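PDB 3A2Q: 6-aminohexanoate-cyclic-dimer hydrolase from Arthrobacter sp., which hydrolyses the cyclic dimer of 6-aminohexanoate, a by-product of nylon-6 manufacture, to the linear dimer, opening one amide bond of the ring. Local coordinates for residues T84-G89 with E132-T137; P121-Q126 with D338-T343. The protein carries 1 engineered substitution. All blocks are in the same frame, centred on the assembly; numbering follows the deposited sequence.

Two contacts of one long loop show how chemistry changes with burial. The loop runs between strand 113-118 and helix 152-159. Interaction 1 joins a later part of this loop, 132-137, to the lead-in of helix 88-93; it is partly buried, and its chemistry is an indole N-H bond, a water bridge and a lysine directed outward. Interaction 2 joins the earlier part, 121-126, to the start of helix 342-352. It is buried, built on a carboxylate at a helix end, and borders the substrate. Probable backbone bonds, Ser85 O to Met123 N and Gly89 N to Asp339 O, run directly between the two.

Interaction 1 of 2, residues T84-G89 with E132-T137; sequences TSSIKG and EAWGAT
Trp134 presents the pyrrole edge of its indole to Thr84, and NE1 donates to Thr84 OG1 over 3.0 Å with an N-H...O angle of 161°. The acceptor lies only 11° out of the ring plane. This is the tight part of the contact. Thr84 sets OG1 between its own backbone N and carbonyl carbon (chi1 68°), which brings CG2 to 3.9 Å from Trp134 CZ2 at the same time. Asp73 also bonds to OG1, and Ser86 N probably does so too, as in an ST turn, though its placement is less certain. Ser86 OG, itself bonded to the carbonyl of Thr120, approaches Trp134 CD1 obliquely at 3.5 Å.

Toward solvent the fit is looser. Ala133 CB rests 3.8 Å from Ser86 O, and a water bridges that carbonyl to Ala133 N. Lys88 turns its ammonium to a salt bridge with Glu92, while Lys91 makes a cation-pi contact with Trp134. A leucine in place of Trp134 would probably cost Thr84 OG1 the indole N-H and leave Lys91 without its aromatic partner. Directional polar bonds, more than apolar burial, thus set Trp134 against 84-89, with the Ser86 side chain about 8 Å from that of Lys72, the probable charge-relay lysine.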
loop_
_atom_site.group_PDB
_atom_site.type_symbol
_atom_site.label_atom_id
_atom_site.label_comp_id
_atom_site.label_asym_id
_atom_site.label_seq_id
_atom_site.Cartn_x
_atom_site.Cartn_y
_atom_site.Cartn_z
ATOM N N THR A 84 6.257 2.243 16.899
ATOM C CA THR A 84 6.602 3.662 16.856
ATOM C C THR A 84 5.743 4.523 15.937
ATOM O O THR A 84 5.522 5.706 16.217
ATOM C CB THR A 84 8.072 3.860 16.421
ATOM O OG1 THR A 84 8.218 3.470 15.049
ATOM C CG2 THR A 84 9.007 3.014 17.282
ATOM N N SER A 85 5.259 3.937 14.843
ATOM C CA SER A 85 4.467 4.687 13.874
ATOM C C SER A 85 5.355 5.818 13.371
ATOM O O SER A 85 4.873 6.834 12.866
ATOM C CB SER A 85 3.211 5.270 14.523
ATOM O OG SER A 85 2.293 4.247 14.859
ATOM N N SER A 86 6.660 5.619 13.524
ATOM C CA SER A 86 7.674 6.589 13.125
ATOM C C SER A 86 7.534 7.952 13.785
ATOM O O SER A 86 7.831 8.988 13.184
ATOM C CB SER A 86 7.716 6.729 11.603
ATOM O OG SER A 86 8.354 5.595 11.038
ATOM N N ILE A 87 7.074 7.942 15.030
ATOM C CA ILE A 87 6.941 9.168 15.807
ATOM C C ILE A 87 8.164 9.196 16.724
ATOM O O ILE A 87 8.392 8.258 17.485
ATOM C CB ILE A 87 5.663 9.170 16.672
ATOM C CG1 ILE A 87 4.426 9.047 15.777
ATOM C CG2 ILE A 87 5.592 10.457 17.484
ATOM C CD1 ILE A 87 3.110 8.975 16.537
ATOM N N LYS A 88 8.960 10.256 16.629
ATOM C CA LYS A 88 10.162 10.380 17.448
ATOM C C LYS A 88 9.834 10.130 18.919
ATOM O O LYS A 88 10.417 9.252 19.554
ATOM C CB LYS A 88 10.771 11.774 17.272
ATOM C CG LYS A 88 12.092 11.987 17.995
ATOM C CD LYS A 88 12.655 13.370 17.693
ATOM C CE LYS A 88 13.970 13.616 18.419
ATOM N NZ LYS A 88 13.803 13.598 19.898
ATOM N N GLY A 89 8.884 10.897 19.446
ATOM C CA GLY A 89 8.490 10.746 20.835
ATOM C C GLY A 89 8.082 9.336 21.221
ATOM O O GLY A 89 8.198 8.952 22.384
ATOM N N GLU A 132 12.077 11.216 10.192
ATOM C CA GLU A 132 13.200 11.702 10.984
ATOM C C GLU A 132 13.592 10.624 11.992
ATOM O O GLU A 132 14.771 10.434 12.295
ATOM C CB GLU A 132 12.805 12.975 11.737
ATOM C CG GLU A 132 12.715 14.222 10.872
ATOM C CD GLU A 132 12.135 15.411 11.616
ATOM O OE1 GLU A 132 12.409 15.553 12.829
ATOM O OE2 GLU A 132 11.412 16.212 10.985
ATOM N N ALA A 133 12.590 9.909 12.494
ATOM C CA ALA A 133 12.797 8.864 13.489
ATOM C C ALA A 133 13.668 7.683 13.072
ATOM O O ALA A 133 14.527 7.255 13.840
ATOM C CB ALA A 133 11.446 8.353 13.984
ATOM N N TRP A 134 13.458 7.149 11.872
ATOM C CA TRP A 134 14.239 5.996 11.423
ATOM C C TRP A 134 15.163 6.229 10.234
ATOM O O TRP A 134 15.954 5.357 9.882
ATOM C CB TRP A 134 13.318 4.823 11.083
ATOM C CG TRP A 134 12.562 4.274 12.245
ATOM C CD1 TRP A 134 11.309 4.629 12.653
ATOM C CD2 TRP A 134 13.004 3.256 13.150
ATOM N NE1 TRP A 134 10.941 3.892 13.750
ATOM C CE2 TRP A 134 11.964 3.041 14.077
ATOM C CE3 TRP A 134 14.181 2.503 13.266
ATOM C CZ2 TRP A 134 12.061 2.102 15.110
ATOM C CZ3 TRP A 134 14.280 1.569 14.293
ATOM C CH2 TRP A 134 13.224 1.378 15.200
ATOM N N GLY A 135 15.069 7.396 9.614
ATOM C CA GLY A 135 15.911 7.661 8.467
ATOM C C GLY A 135 15.190 7.229 7.206
ATOM O O GLY A 135 14.161 6.560 7.271
ATOM N N ALA A 136 15.730 7.598 6.056
ATOM C CA ALA A 136 15.103 7.260 4.787
ATOM C C ALA A 136 15.247 5.807 4.363
ATOM O O ALA A 136 16.258 5.157 4.640
ATOM C CB ALA A 136 15.655 8.163 3.687
ATOM N N THR A 137 14.210 5.294 3.705
ATOM C CA THR A 137 14.262 3.945 3.167
ATOM C C THR A 137 14.649 4.228 1.721
ATOM O O THR A 137 14.070 5.110 1.087
ATOM C CB THR A 137 12.894 3.233 3.198
ATOM O OG1 THR A 137 12.521 2.967 4.554
ATOM C CG2 THR A 137 12.972 1.912 2.429
HETATM O O HOH W 1 9.605 10.982 12.453
#

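Interaction 2 of 2, residues P121-Q126 with D338-T343. With ACA (6-aminohexanoic acid), chain B; ACA (6-aminohexanoic acid), chain C.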
loop_
_atom_site.group_PDB
_atom_site.type_symbol
_atom_site.label_atom_id
_atom_site.label_comp_id
_atom_site.label_asym_id
_atom_site.label_seq_id
_atom_site.Cartn_x
_atom_site.Cartn_y
_atom_site.Cartn_z
ATOM N N PRO A 121 6.682 6.858 6.771
ATOM C CA PRO A 121 6.890 8.246 7.190
ATOM C C PRO A 121 6.051 8.369 8.464
ATOM O O PRO A 121 5.179 7.532 8.708
ATOM C CB PRO A 121 6.328 9.059 6.022
ATOM C CG PRO A 121 5.330 8.119 5.386
ATOM C CD PRO A 121 6.031 6.794 5.451
ATOM N N GLU A 122 6.310 9.382 9.282
ATOM C CA GLU A 122 5.569 9.538 10.531
ATOM C C GLU A 122 4.046 9.483 10.390
ATOM O O GLU A 122 3.442 10.319 9.715
ATOM C CB GLU A 122 5.953 10.844 11.221
ATOM C CG GLU A 122 5.246 11.027 12.551
ATOM C CD GLU A 122 5.701 12.258 13.291
ATOM O OE1 GLU A 122 5.415 13.378 12.818
ATOM O OE2 GLU A 122 6.349 12.098 14.346
ATOM N N MET A 123 3.438 8.506 11.055
ATOM C CA MET A 123 1.990 8.317 11.023
ATOM C C MET A 123 1.471 8.185 9.590
ATOM O O MET A 123 0.289 8.419 9.324
ATOM C CB MET A 123 1.287 9.476 11.749
ATOM C CG MET A 123 1.653 9.571 13.239
ATOM S SD MET A 123 0.743 10.822 14.172
ATOM C CE MET A 123 1.733 12.311 13.822
ATOM N N GLY A 124 2.364 7.797 8.682
ATOM C CA GLY A 124 2.007 7.619 7.279
ATOM C C GLY A 124 1.608 8.905 6.580
ATOM O O GLY A 124 0.856 8.884 5.609
ATOM N N ASN A 125 2.144 10.026 7.050
ATOM C CA ASN A 125 1.787 11.322 6.499
ATOM C C ASN A 125 2.561 11.825 5.275
ATOM O O ASN A 125 2.595 13.027 5.027
ATOM C CB ASN A 125 1.858 12.379 7.605
ATOM C CG ASN A 125 0.968 13.573 7.325
ATOM O OD1 ASN A 125 1.360 14.720 7.544
ATOM N ND2 ASN A 125 -0.243 13.310 6.845
ATOM N N GLN A 126 3.169 10.927 4.506
ATOM C CA GLN A 126 3.910 11.346 3.310
ATOM C C GLN A 126 3.857 10.264 2.243
ATOM O O GLN A 126 3.519 9.120 2.541
ATOM C CB GLN A 126 5.387 11.614 3.642
ATOM C CG GLN A 126 5.677 12.731 4.649
ATOM C CD GLN A 126 5.242 14.109 4.173
ATOM O OE1 GLN A 126 5.216 14.387 2.975
ATOM N NE2 GLN A 126 4.914 14.985 5.117
ATOM N N ASP A 338 7.766 18.685 20.096
ATOM C CA ASP A 338 9.117 18.133 20.084
ATOM C C ASP A 338 9.134 16.619 19.903
ATOM O O ASP A 338 10.197 16.016 19.733
ATOM C CB ASP A 338 9.844 18.498 21.384
ATOM C CG ASP A 338 9.919 20.000 21.609
ATOM O OD1 ASP A 338 10.424 20.711 20.712
ATOM O OD2 ASP A 338 9.473 20.466 22.681
ATOM N N ASP A 339 7.955 16.006 19.934
ATOM C CA ASP A 339 7.841 14.559 19.789
ATOM C C ASP A 339 7.550 14.116 18.356
ATOM O O ASP A 339 7.796 12.967 17.994
ATOM C CB ASP A 339 6.737 14.033 20.708
ATOM C CG ASP A 339 7.035 14.278 22.173
ATOM O OD1 ASP A 339 8.064 13.763 22.655
ATOM O OD2 ASP A 339 6.243 14.980 22.837
ATOM N N VAL A 340 7.029 15.031 17.547
ATOM C CA VAL A 340 6.683 14.720 16.165
ATOM C C VAL A 340 7.381 15.655 15.179
ATOM O O VAL A 340 8.101 16.569 15.582
ATOM C CB VAL A 340 5.156 14.824 15.957
ATOM C CG1 VAL A 340 4.433 13.945 16.971
ATOM C CG2 VAL A 340 4.705 16.262 16.099
ATOM N N GLU A 341 7.167 15.414 13.886
ATOM C CA GLU A 341 7.759 16.241 12.843
ATOM C C GLU A 341 6.942 17.524 12.723
ATOM O O GLU A 341 5.759 17.538 13.057
ATOM C CB GLU A 341 7.778 15.471 11.515
ATOM C CG GLU A 341 8.700 14.253 11.549
ATOM C CD GLU A 341 8.795 13.529 10.215
ATOM O OE1 GLU A 341 8.301 14.071 9.204
ATOM O OE2 GLU A 341 9.373 12.421 10.183
ATOM N N TRP A 342 7.563 18.602 12.251
ATOM C CA TRP A 342 6.856 19.874 12.148
ATOM C C TRP A 342 5.597 19.822 11.288
ATOM O O TRP A 342 4.612 20.499 11.580
ATOM C CB TRP A 342 7.787 20.980 11.631
ATOM C CG TRP A 342 8.163 20.858 10.188
ATOM C CD1 TRP A 342 9.180 20.112 9.661
ATOM C CD2 TRP A 342 7.519 21.500 9.080
ATOM N NE1 TRP A 342 9.209 20.252 8.293
ATOM C CE2 TRP A 342 8.199 21.096 7.910
ATOM C CE3 TRP A 342 6.431 22.377 8.963
ATOM C CZ2 TRP A 342 7.826 21.539 6.635
ATOM C CZ3 TRP A 342 6.059 22.818 7.693
ATOM C CH2 TRP A 342 6.758 22.396 6.548
ATOM N N THR A 343 5.624 19.026 10.227
ATOM C CA THR A 343 4.457 18.922 9.358
ATOM C C THR A 343 3.259 18.383 10.134
ATOM O O THR A 343 2.135 18.841 9.949
ATOM C CB THR A 343 4.732 18.001 8.153
ATOM O OG1 THR A 343 5.287 16.764 8.609
ATOM C CG2 THR A 343 5.697 18.667 7.185
HETATM C C ACA B . -2.874 10.871 6.344
HETATM O O ACA B . -1.769 11.142 6.815
HETATM C C2 ACA B . -3.796 9.910 7.064
HETATM C C3 ACA B . -3.068 8.669 7.553
HETATM C C4 ACA B . -3.094 7.582 6.491
HETATM C C5 ACA B . -1.745 6.902 6.333
HETATM C C6 ACA B . -1.637 6.204 4.983
HETATM N N ACA B . -0.701 6.879 4.085
HETATM C C ACA C . -1.001 7.263 2.848
HETATM O O ACA C . -1.959 6.801 2.221
HETATM C C2 ACA C . -0.088 8.309 2.226
HETATM C C3 ACA C . -0.813 9.606 1.881
HETATM C C4 ACA C . -0.928 10.554 3.077
HETATM C C5 ACA C . -2.192 11.408 2.982
HETATM C C6 ACA C . -2.492 12.162 4.274
HETATM N N ACA C . -3.318 11.388 5.201
HETATM O O HOH W 2 7.794 11.473 7.830
HETATM O O HOH W 3 3.811 14.723 8.869
#
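Glu122 and Glu341 run antiparallel, a clear case of two acidic side chains packed with each carboxylate lying against the aliphatic stem of the other. Glu122 holds CG anti to its backbone N (chi1 -178°) and runs out extended, which carries its carboxylate to the start of helix 342-352. There OE1 accepts on the syn side from the backbone N of Glu341, the N-cap residue of that helix, at 2.9 Å and with an angle of 169°; Ser344 OG also bonds to OE1, which lies 3.4 Å from Glu341 CB. Glu341 runs back the other way, its OE2 reaching 3.9 Å from Glu122 CB and bonding to Glu132 N. The carboxylate planes are 33° apart and the two OE1 atoms 4.7 Å apart, so the like charges would probably raise each other's proton affinity, an effect that the donors around them should offset. A water accepts from Glu122 N and donates weakly to Glu341 OE1. Val340 crosses the Glu122 chain at about a right angle, its CB 3.4 Å from Glu122 OE2.

Farther along, a water donates to Asn125 OD1. The other end of that amide serves the substrate: Asn125 ND2 donates to the O of one aminohexanoate unit at 2.7 Å, and Gly124 O accepts from the N of the same unit at 3.0 Å. The loop 121-126 thus forms a wall between the pocket and helix 342-352, with Met123 and Asn125 resting on Ile320 of helix 308-331, and strand 113-118 leading into it.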